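Local coordinates for methionine import ATP-binding protein metN 2 (Enterococcus faecalis, PDB 2QSW) that belongs to the ATP-binding proteins of ABC-type importers and is represented here by its C-terminal NIL domain, a member of the ACT clan, at residues Gly56-Thr61 against Gly67-Gln72; Lys24-Leu29 against Ala82-Leu87; Ser41-Glu46 against Arg88-Glu93; Glu14-Gln19 against Glu95-Glu100. All blocks are in the same frame, centred on the assembly; numbering follows the deposited sequence.

Contact 1 (Gly56-Thr61 against Gly67-Gln72)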
# COMPACT_ATOMS: atom_id res chain seq x y z
N GLY A 56 14.08 11.93 -2.99
CA GLY A 56 13.14 12.35 -4.02
C GLY A 56 13.85 12.81 -5.27
O GLY A 56 14.97 13.27 -5.19
N ASN A 57 13.14 12.74 -6.39
CA ASN A 57 13.57 13.34 -7.61
C ASN A 57 12.33 13.78 -8.35
O ASN A 57 11.58 12.92 -8.85
CB ASN A 57 14.38 12.39 -8.45
CG ASN A 57 14.95 13.06 -9.72
OD1 ASN A 57 14.30 13.88 -10.39
ND2 ASN A 57 16.16 12.70 -10.06
N ILE A 58 12.13 15.10 -8.42
CA ILE A 58 10.99 15.69 -9.10
C ILE A 58 11.48 16.75 -10.06
O ILE A 58 12.35 17.57 -9.75
CB ILE A 58 9.96 16.25 -8.10
CG1 ILE A 58 9.32 15.10 -7.31
CG2 ILE A 58 8.84 17.01 -8.83
CD1 ILE A 58 8.59 15.54 -6.09
N GLN A 59 10.94 16.73 -11.27
CA GLN A 59 11.32 17.70 -12.30
C GLN A 59 10.08 18.31 -12.88
O GLN A 59 9.05 17.68 -12.95
CB GLN A 59 12.14 17.01 -13.38
CG GLN A 59 13.41 16.32 -12.85
CD GLN A 59 14.47 17.31 -12.31
OE1 GLN A 59 14.83 18.29 -13.01
NE2 GLN A 59 14.98 17.07 -11.09
N GLN A 60 10.18 19.56 -13.30
CA GLN A 60 9.07 20.21 -14.00
C GLN A 60 9.18 19.83 -15.50
O GLN A 60 10.25 19.86 -16.11
CB GLN A 60 9.12 21.73 -13.72
CG GLN A 60 7.78 22.49 -13.39
CD GLN A 60 6.68 21.69 -12.66
OE1 GLN A 60 6.81 21.28 -11.48
NE2 GLN A 60 5.54 21.55 -13.34
N THR A 61 8.06 19.42 -16.08
CA THR A 61 8.03 19.05 -17.50
C THR A 61 6.82 19.76 -18.07
O THR A 61 6.10 20.41 -17.34
CB THR A 61 7.88 17.54 -17.74
OG1 THR A 61 6.57 17.16 -17.34
CG2 THR A 61 8.94 16.74 -16.99
N GLY A 67 7.99 12.69 -11.24
CA GLY A 67 9.01 12.01 -10.51
C GLY A 67 8.51 11.24 -9.30
O GLY A 67 7.36 10.81 -9.29
N SER A 68 9.37 11.10 -8.30
CA SER A 68 9.05 10.32 -7.12
C SER A 68 9.53 11.02 -5.85
O SER A 68 10.50 11.80 -5.87
CB SER A 68 9.68 8.96 -7.20
OG SER A 68 11.07 9.06 -7.30
N LEU A 69 8.85 10.71 -4.77
CA LEU A 69 9.18 11.22 -3.45
C LEU A 69 8.97 10.09 -2.46
O LEU A 69 7.92 9.48 -2.47
CB LEU A 69 8.24 12.37 -3.14
CG LEU A 69 8.57 13.33 -2.02
CD1 LEU A 69 9.89 14.09 -2.25
CD2 LEU A 69 7.37 14.29 -1.88
N TYR A 70 9.97 9.83 -1.62
CA TYR A 70 9.82 8.89 -0.51
C TYR A 70 9.69 9.72 0.78
O TYR A 70 10.53 10.59 1.08
CB TYR A 70 11.04 8.00 -0.40
CG TYR A 70 11.22 7.03 -1.52
CD1 TYR A 70 10.85 5.71 -1.38
CD2 TYR A 70 11.79 7.44 -2.73
CE1 TYR A 70 11.03 4.81 -2.41
CE2 TYR A 70 11.99 6.54 -3.77
CZ TYR A 70 11.60 5.22 -3.59
OH TYR A 70 11.80 4.33 -4.60
N ILE A 71 8.59 9.53 1.47
CA ILE A 71 8.29 10.27 2.66
C ILE A 71 7.94 9.38 3.83
O ILE A 71 7.39 8.28 3.65
CB ILE A 71 7.14 11.27 2.43
CG1 ILE A 71 5.79 10.64 2.16
CG2 ILE A 71 7.48 12.30 1.37
CD1 ILE A 71 4.66 11.69 2.15
N GLN A 72 8.31 9.82 5.01
CA GLN A 72 7.84 9.22 6.24
C GLN A 72 6.58 9.96 6.71
O GLN A 72 6.60 11.18 6.87
CB GLN A 72 8.89 9.24 7.34
CG GLN A 72 8.43 8.62 8.63
CD GLN A 72 9.43 8.86 9.76
OE1 GLN A 72 9.96 9.98 9.88
NE2 GLN A 72 9.67 7.84 10.60
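Asn57 and Ser68 face each other as an antiparallel hydrogen-bonded pair between strands that diverge from exact antiparallelism, at 146°, and come within 4.8 Å axis to axis. Asn57 N donates to Ser68 O at 2.9 Å, and Ser68 N returns the bond to Asn57 O over the same 2.9 Å. The two carbonyls are approached differently: Asn57 N is slightly tilted from the plane of its acceptor, whereas Ser68 N stands above the Asn57 carbonyl plane, 36° out of it. Asn57 O receives a second, weaker partner, a CA-H of Gly67, with CA and O 3.2 Å apart. Gly56 with Leu69 and Ile58 with Gly67 flank this pair as non-hydrogen-bonded pairs. Leu69 CD1 rests 4.1 Å from Gly56 CA, over a residue with no side chain in the way. With CG1 turned anti to its carbonyl carbon (chi1 -67°), Ile58 swings its longer arm back across the hairpin, and CG1 passes 3.8 Å from Ser68 O. Ile58 and Leu69 each have a second conformer, so these contacts are less certain. On the opposite face lie the side chains of Asn57 and Ser68. The hairpin forms one margin of the four-stranded sheet, strand 50-61 being outermost within the chain. Strand 64-74 is joined along its other edge to strand 24-31, through backbone bonds such as Gly67 with Phe30; Tyr70 packs on Ile97 on the Ser68 face.

Contact 2 (Lys24-Leu29 against Ala82-Leu87)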
# COMPACT_ATOMS: atom_id res chain seq x y z
N LYS A 24 4.98 5.21 8.80
CA LYS A 24 5.09 4.43 7.57
C LYS A 24 5.88 5.21 6.57
O LYS A 24 5.78 6.46 6.54
CB LYS A 24 3.69 4.17 6.97
CG LYS A 24 2.78 3.32 7.82
CD LYS A 24 3.39 1.95 7.98
CE LYS A 24 2.40 0.85 8.15
NZ LYS A 24 3.13 -0.47 8.03
N ILE A 25 6.67 4.52 5.76
CA ILE A 25 7.40 5.14 4.67
C ILE A 25 6.73 4.77 3.35
O ILE A 25 6.50 3.60 3.09
CB ILE A 25 8.87 4.78 4.66
CG1 ILE A 25 9.50 5.17 6.02
CG2 ILE A 25 9.53 5.49 3.51
CD1 ILE A 25 10.88 4.67 6.19
N VAL A 26 6.41 5.78 2.56
CA VAL A 26 5.66 5.61 1.33
C VAL A 26 6.40 6.23 0.17
O VAL A 26 7.09 7.25 0.34
CB VAL A 26 4.21 6.17 1.41
CG1 VAL A 26 3.30 5.33 2.31
CG2 VAL A 26 4.18 7.62 1.88
N ARG A 27 6.23 5.64 -1.00
CA ARG A 27 6.73 6.20 -2.24
C ARG A 27 5.55 6.78 -2.99
O ARG A 27 4.57 6.09 -3.20
CB ARG A 27 7.43 5.13 -3.07
CG ARG A 27 7.98 5.62 -4.41
CD ARG A 27 8.44 4.45 -5.26
NE ARG A 27 7.25 3.71 -5.70
CZ ARG A 27 7.14 2.39 -5.85
NH1 ARG A 27 8.15 1.55 -5.64
NH2 ARG A 27 5.97 1.89 -6.24
N LEU A 28 5.66 8.06 -3.38
CA LEU A 28 4.66 8.82 -4.11
C LEU A 28 5.22 8.99 -5.52
O LEU A 28 6.37 9.41 -5.67
CB LEU A 28 4.47 10.22 -3.50
CG LEU A 28 3.59 10.39 -2.23
CD1 LEU A 28 4.15 9.63 -1.00
CD2 LEU A 28 3.44 11.89 -1.92
N LEU A 29 4.38 8.73 -6.53
CA LEU A 29 4.73 8.97 -7.95
C LEU A 29 3.88 10.08 -8.54
O LEU A 29 2.66 10.16 -8.27
CB LEU A 29 4.48 7.69 -8.78
CG LEU A 29 5.27 6.47 -8.35
CD1 LEU A 29 4.96 5.23 -9.28
CD2 LEU A 29 6.77 6.77 -8.21
N ALA A 82 -5.49 6.53 5.89
CA ALA A 82 -6.43 7.40 5.18
C ALA A 82 -5.64 8.38 4.28
O ALA A 82 -6.08 8.69 3.17
CB ALA A 82 -7.30 8.14 6.16
N ALA A 83 -4.50 8.89 4.78
CA ALA A 83 -3.68 9.85 4.01
C ALA A 83 -3.12 9.17 2.76
O ALA A 83 -3.07 9.75 1.67
CB ALA A 83 -2.54 10.41 4.86
N ILE A 84 -2.72 7.91 2.92
CA ILE A 84 -2.18 7.16 1.80
C ILE A 84 -3.26 6.96 0.72
O ILE A 84 -3.01 7.19 -0.46
CB ILE A 84 -1.62 5.79 2.29
CG1 ILE A 84 -0.35 5.99 3.14
CG2 ILE A 84 -1.41 4.85 1.09
CD1 ILE A 84 0.09 4.71 3.89
N GLU A 85 -4.45 6.50 1.12
CA GLU A 85 -5.55 6.36 0.12
C GLU A 85 -5.93 7.74 -0.42
O GLU A 85 -6.27 7.88 -1.62
CB GLU A 85 -6.76 5.64 0.72
CG GLU A 85 -7.83 5.26 -0.27
CD GLU A 85 -7.37 4.40 -1.41
OE1 GLU A 85 -6.36 3.67 -1.28
OE2 GLU A 85 -8.07 4.46 -2.46
N GLY A 86 -5.87 8.78 0.43
CA GLY A 86 -6.14 10.15 -0.01
C GLY A 86 -5.24 10.58 -1.16
O GLY A 86 -5.72 11.08 -2.20
N LEU A 87 -3.94 10.34 -1.01
CA LEU A 87 -2.96 10.58 -2.08
C LEU A 87 -3.36 9.86 -3.35
O LEU A 87 -3.37 10.44 -4.44
CB LEU A 87 -1.57 10.15 -1.61
CG LEU A 87 -0.87 11.13 -0.62
CD1 LEU A 87 0.29 10.45 0.09
CD2 LEU A 87 -0.45 12.46 -1.35
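Val26 and Leu28 meet Ile84 and Leu87 where helix 77-89 lies on an inner strand of the ferredoxin-like beta-alpha-beta-beta-alpha-beta fold of the ACT clan. Polar interactions pass around this core. Within the helix, backbone bonds hold the turn, as from Leu87 N to Ala83 O at 2.9 Å. Lys24 starts out toward the helix but leads its amino group off to Glu85 of the second subunit, and the symmetric salt bridge joins Glu85 to Lys24 of that subunit. Arg27, on the other face of the strand, gives hydrogen bonds through NH2 to Asn99 and Glu100 of the second subunit.

Apolar packing makes the whole of the direct contact, in two separate pairs of buried side chains. Val26 holds CG1 anti to its carbonyl carbon (chi1 -71°), which presents that methyl to the helix; it comes 3.6 Å from Ile84 CD1 and 3.8 Å from Ile84 CG1, the two side chains meeting at a slant. Ile71 from the neighbouring strand and Val96 from strand 93-96 close around this pair. One helical turn further on, Leu87 lies roughly perpendicular to Leu28, and Ile39 and Ile43 of helix 39-47 also pack on Leu87. In the leucine pair several branches touch together: Leu28 CG is 4.0 Å from Leu87 CD1, while Leu28 CD2 is 4.0 Å from Leu87 CD2.

Contact 3 (Ser41-Glu46 against Arg88-Glu93). With ZN (zinc ion), chain C; ZN (zinc ion), chain B.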
# COMPACT_ATOMS: atom_id res chain seq x y z
N SER A 41 0.97 19.84 1.87
CA SER A 41 0.25 20.56 2.95
C SER A 41 -1.21 20.11 3.06
O SER A 41 -1.78 20.08 4.17
CB SER A 41 0.34 22.08 2.79
OG SER A 41 -0.03 22.45 1.48
N HIS A 42 -1.83 19.81 1.92
CA HIS A 42 -3.21 19.39 1.92
C HIS A 42 -3.42 18.14 2.80
O HIS A 42 -4.30 18.08 3.65
CB HIS A 42 -3.61 19.09 0.49
CG HIS A 42 -5.06 18.77 0.33
ND1 HIS A 42 -6.00 19.72 0.02
CD2 HIS A 42 -5.72 17.60 0.44
CE1 HIS A 42 -7.19 19.14 -0.06
NE2 HIS A 42 -7.05 17.86 0.19
N ILE A 43 -2.55 17.15 2.62
CA ILE A 43 -2.68 15.92 3.40
C ILE A 43 -2.26 16.12 4.87
O ILE A 43 -2.88 15.53 5.76
CB ILE A 43 -1.99 14.67 2.73
CG1 ILE A 43 -0.44 14.74 2.71
CG2 ILE A 43 -2.58 14.46 1.36
CD1 ILE A 43 0.19 13.36 2.78
N VAL A 44 -1.26 16.96 5.12
CA VAL A 44 -0.88 17.26 6.48
C VAL A 44 -2.06 17.78 7.26
O VAL A 44 -2.34 17.32 8.36
CB VAL A 44 0.28 18.29 6.53
CG1 VAL A 44 0.42 18.88 7.96
CG2 VAL A 44 1.58 17.63 6.05
N GLN A 45 -2.78 18.73 6.67
CA GLN A 45 -3.88 19.39 7.33
C GLN A 45 -5.11 18.50 7.42
O GLN A 45 -5.79 18.46 8.46
CB GLN A 45 -4.19 20.68 6.58
CG GLN A 45 -3.08 21.67 6.76
CD GLN A 45 -3.27 22.94 5.98
OE1 GLN A 45 -3.44 22.94 4.75
NE2 GLN A 45 -3.21 24.04 6.69
N GLU A 46 -5.40 17.78 6.35
CA GLU A 46 -6.62 17.00 6.33
C GLU A 46 -6.55 15.76 7.21
O GLU A 46 -7.58 15.41 7.83
CB GLU A 46 -6.97 16.59 4.91
CG GLU A 46 -8.22 15.76 4.80
CD GLU A 46 -8.75 15.69 3.38
OE1 GLU A 46 -8.31 16.44 2.52
OE2 GLU A 46 -9.63 14.85 3.11
N ARG A 88 -3.72 8.58 -3.23
CA ARG A 88 -4.11 7.81 -4.42
C ARG A 88 -5.31 8.43 -5.11
O ARG A 88 -5.35 8.53 -6.33
CB ARG A 88 -4.43 6.38 -4.03
CG ARG A 88 -3.17 5.60 -3.69
CD ARG A 88 -3.52 4.32 -2.98
NE ARG A 88 -2.33 3.55 -2.65
CZ ARG A 88 -2.31 2.57 -1.77
NH1 ARG A 88 -3.43 2.22 -1.14
NH2 ARG A 88 -1.18 1.94 -1.51
N LYS A 89 -6.29 8.85 -4.33
CA LYS A 89 -7.51 9.45 -4.88
C LYS A 89 -7.24 10.80 -5.54
O LYS A 89 -7.91 11.19 -6.51
CB LYS A 89 -8.58 9.57 -3.80
CG LYS A 89 -9.11 8.17 -3.36
CD LYS A 89 -10.16 8.24 -2.21
CE LYS A 89 -9.53 8.66 -0.87
NZ LYS A 89 -10.45 8.58 0.25
N LEU A 90 -6.25 11.52 -5.01
CA LEU A 90 -5.73 12.75 -5.60
C LEU A 90 -4.79 12.47 -6.80
O LEU A 90 -4.17 13.41 -7.31
CB LEU A 90 -5.01 13.59 -4.54
CG LEU A 90 -5.94 14.10 -3.42
CD1 LEU A 90 -5.07 14.77 -2.33
CD2 LEU A 90 -7.04 15.04 -3.97
N ARG A 91 -4.71 11.22 -7.27
CA ARG A 91 -3.98 10.82 -8.49
C ARG A 91 -2.47 10.88 -8.29
O ARG A 91 -1.70 11.13 -9.22
CB ARG A 91 -4.50 11.57 -9.72
CG ARG A 91 -6.05 11.45 -9.87
CD ARG A 91 -6.73 12.44 -10.83
NE ARG A 91 -6.30 12.18 -12.20
CZ ARG A 91 -6.54 12.96 -13.25
NH1 ARG A 91 -7.19 14.10 -13.11
NH2 ARG A 91 -6.06 12.61 -14.45
N VAL A 92 -2.05 10.61 -7.05
CA VAL A 92 -0.69 10.38 -6.71
C VAL A 92 -0.56 8.89 -6.29
O VAL A 92 -0.95 8.51 -5.18
CB VAL A 92 -0.21 11.32 -5.51
CG1 VAL A 92 1.21 10.96 -5.14
CG2 VAL A 92 -0.36 12.79 -5.85
N GLU A 93 -0.00 8.08 -7.16
CA GLU A 93 0.19 6.65 -6.86
C GLU A 93 1.14 6.52 -5.67
O GLU A 93 2.19 7.14 -5.62
CB GLU A 93 0.76 5.90 -8.04
CG GLU A 93 -0.17 5.78 -9.23
CD GLU A 93 0.02 6.86 -10.29
OE1 GLU A 93 0.52 7.96 -9.95
OE2 GLU A 93 -0.30 6.59 -11.46
ZN ZN C . -8.58 16.61 0.62
ZN ZN B . 0.62 9.24 -11.45
O HOH W 1 0.85 10.86 -10.10
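Leu90 sets one methyl obliquely against the imidazole of His42, joining the Schellman motif that ends helix 77-89 to the neighbouring helix 39-47 of this ferredoxin-like, ACT-clan domain. The touching atoms are Leu90 CD1 and His42 CD2, 4.0 Å apart. Next along the same helix, Ile43 makes a marginal contact: in one of its two conformers its CG2 lies 4.5 Å from Leu90 CD1.

His42 holds CG anti to its backbone N (chi1 -175°), and Glu46, one turn later, does the same before extending straight. The two side chains thus run out side by side and clasp a zinc ion, with His42 NE2 at 2.0 Å and Glu46 OE1 at 1.9 Å from it. The apolar contact falls on the carbon beside the metal-binding nitrogen.

Beyond Leu90, Arg91 takes positive phi as the C-prime residue, and Val92 N bonds back to Leu87 O. This turn leads to Glu93, which binds a different zinc ion together with His31, Glu33 and a water. Bent at chi2 (95°), Glu93 offers one carboxylate oxygen to that metal: OE1 lies at 2.0 Å from the zinc, while OE2 stays at 2.8 Å.

Contact 4 (Glu14-Gln19 against Glu95-Glu100)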
# COMPACT_ATOMS: atom_id res chain seq x y z
N GLU A 14 15.01 -0.90 2.40
CA GLU A 14 15.01 -1.22 3.83
C GLU A 14 15.97 -0.32 4.61
O GLU A 14 15.76 -0.10 5.78
CB GLU A 14 15.26 -2.71 4.14
CG GLU A 14 14.12 -3.60 3.72
CD GLU A 14 14.18 -4.00 2.25
OE1 GLU A 14 15.13 -3.66 1.52
OE2 GLU A 14 13.25 -4.72 1.82
N GLU A 15 16.92 0.31 3.92
CA GLU A 15 17.76 1.32 4.60
C GLU A 15 16.95 2.55 5.06
O GLU A 15 17.23 3.17 6.09
CB GLU A 15 18.94 1.69 3.75
CG GLU A 15 19.86 0.55 3.61
CD GLU A 15 21.10 0.94 2.90
OE1 GLU A 15 21.98 1.57 3.53
OE2 GLU A 15 21.20 0.63 1.68
N MSE A 16 15.91 2.90 4.31
CA MSE A 16 15.00 3.94 4.75
C MSE A 16 14.23 3.51 5.98
O MSE A 16 14.11 4.28 6.93
CB MSE A 16 14.00 4.31 3.66
CG MSE A 16 14.66 4.76 2.39
SE MSE A 16 13.32 5.16 1.04
CE MSE A 16 14.48 5.37 -0.49
N LEU A 17 13.75 2.25 6.00
CA LEU A 17 13.05 1.74 7.17
C LEU A 17 13.96 1.69 8.40
O LEU A 17 13.54 1.95 9.54
CB LEU A 17 12.52 0.33 6.88
CG LEU A 17 11.43 0.24 5.81
CD1 LEU A 17 11.22 -1.19 5.35
CD2 LEU A 17 10.15 0.83 6.37
N GLU A 18 15.22 1.40 8.14
CA GLU A 18 16.17 1.34 9.20
C GLU A 18 16.39 2.72 9.82
O GLU A 18 16.48 2.83 11.06
CB GLU A 18 17.47 0.75 8.65
CG GLU A 18 18.52 0.41 9.70
CD GLU A 18 19.86 0.06 9.10
OE1 GLU A 18 20.08 0.45 7.93
OE2 GLU A 18 20.70 -0.57 9.82
N GLN A 19 16.50 3.77 9.00
CA GLN A 19 16.81 5.09 9.54
C GLN A 19 15.60 5.86 10.05
O GLN A 19 15.76 6.78 10.86
CB GLN A 19 17.55 5.94 8.51
CG GLN A 19 18.84 5.33 8.03
CD GLN A 19 19.77 4.94 9.17
OE1 GLN A 19 20.08 3.75 9.37
NE2 GLN A 19 20.16 5.93 9.96
N GLU A 95 2.62 3.86 -2.45
CA GLU A 95 2.71 2.59 -1.77
C GLU A 95 3.73 2.54 -0.65
O GLU A 95 4.75 3.21 -0.68
CB GLU A 95 2.92 1.49 -2.74
CG GLU A 95 4.21 1.48 -3.43
CD GLU A 95 4.39 0.15 -4.25
OE1 GLU A 95 3.42 -0.30 -4.89
OE2 GLU A 95 5.48 -0.47 -4.26
N VAL A 96 3.39 1.74 0.35
CA VAL A 96 4.19 1.58 1.54
C VAL A 96 5.37 0.70 1.16
O VAL A 96 5.20 -0.44 0.75
CB VAL A 96 3.37 0.91 2.69
CG1 VAL A 96 4.26 0.63 3.87
CG2 VAL A 96 2.21 1.80 3.08
N ILE A 97 6.58 1.20 1.39
CA ILE A 97 7.79 0.47 1.03
C ILE A 97 7.96 -0.77 1.93
O ILE A 97 7.38 -0.84 3.00
CB ILE A 97 9.06 1.37 1.06
CG1 ILE A 97 9.39 1.79 2.48
CG2 ILE A 97 8.89 2.56 0.11
CD1 ILE A 97 10.81 2.42 2.66
N GLY A 98 8.80 -1.71 1.51
CA GLY A 98 9.06 -2.92 2.33
C GLY A 98 8.05 -4.04 2.19
O GLY A 98 8.03 -4.99 3.02
N ASN A 99 7.20 -3.93 1.17
CA ASN A 99 6.20 -4.97 0.90
C ASN A 99 6.42 -5.74 -0.38
O ASN A 99 5.50 -6.43 -0.85
CB ASN A 99 4.78 -4.39 0.98
CG ASN A 99 4.40 -4.02 2.40
OD1 ASN A 99 4.07 -4.88 3.22
ND2 ASN A 99 4.55 -2.74 2.74
N GLU A 100 7.66 -5.71 -0.89
CA GLU A 100 8.02 -6.52 -2.02
C GLU A 100 8.86 -7.67 -1.45
O GLU A 100 9.15 -8.64 -2.15
CB GLU A 100 8.79 -5.72 -3.10
CG GLU A 100 8.56 -4.19 -3.27
CD GLU A 100 7.53 -3.75 -4.37
OE1 GLU A 100 7.28 -2.55 -4.52
OE2 GLU A 100 6.96 -4.57 -5.09
OXT GLU A 100 9.30 -7.72 -0.27
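Ile97 pushes its CD1 methyl between Met16 and Leu17, and the C-terminal tail passes helix 13-19 around this point. The segment begins in strand 93-96 with Glu95, which points elsewhere: its OE2 binds zinc, as does Glu100 OE1, in a site shared with the same two residues of the second subunit. Val96 follows on the opposite face and packs on Val26. Ile97 then turns to the helix. Its CG1 stands between the backbone N and the carbonyl carbon (chi1 68°), which sends the long arm toward helix 13-19; CD1 lies 3.8 Å from Met16 CB and 3.9 Å from Leu17 CG. Met16, present as selenomethionine, crosses the isoleucine at about a right angle, its SE 4.1 Å from CD1. Leu17 instead runs alongside in the opposing sense, with CD2 4.1 Å from Ile97 CG1. At Gly98 the chain bends with positive phi, and Leu17 CD1 rests 4.1 Å from its CA. Asn99 folds back: ND2 donates to Val96 O at 3.1 Å, nearly straight (171°), from above the carbonyl plane, while OD1 accepts from Thr94 N of the second subunit, so both ends of the amide are fixed. Glu100 closes the chain at the zinc. Across the contact no hydrogen bond forms; apolar packing holds the helix to the tail, whereas the zinc ligands and the Asn99 OD1 bond reach across the subunit interface.

Overall arrangement
The central sheet connects contacts 1, 2 and 4, and contact 3 reaches it through Val92 and Glu93. Contact 1 meets contact 2 through strand pairing, Ile71 O lying 2.9 Å from Val26 N, and contact 4 through packing, where Tyr70 CD1 is 3.5 Å from Met16 SE. Contacts 2 and 3 share helix 77-89, their centres about 8 Å apart, and are stitched by the bond from Leu29 N to Glu93 O. Helix 13-19 of contact 4 covers one face of the sheet, while helices 39-47 and 77-89 cover the other; the centres of contacts 3 and 4 are about 20 Å apart. Zinc is bound within contacts 3 and 4, and the site at Glu95 and Glu100 bridges the two subunits.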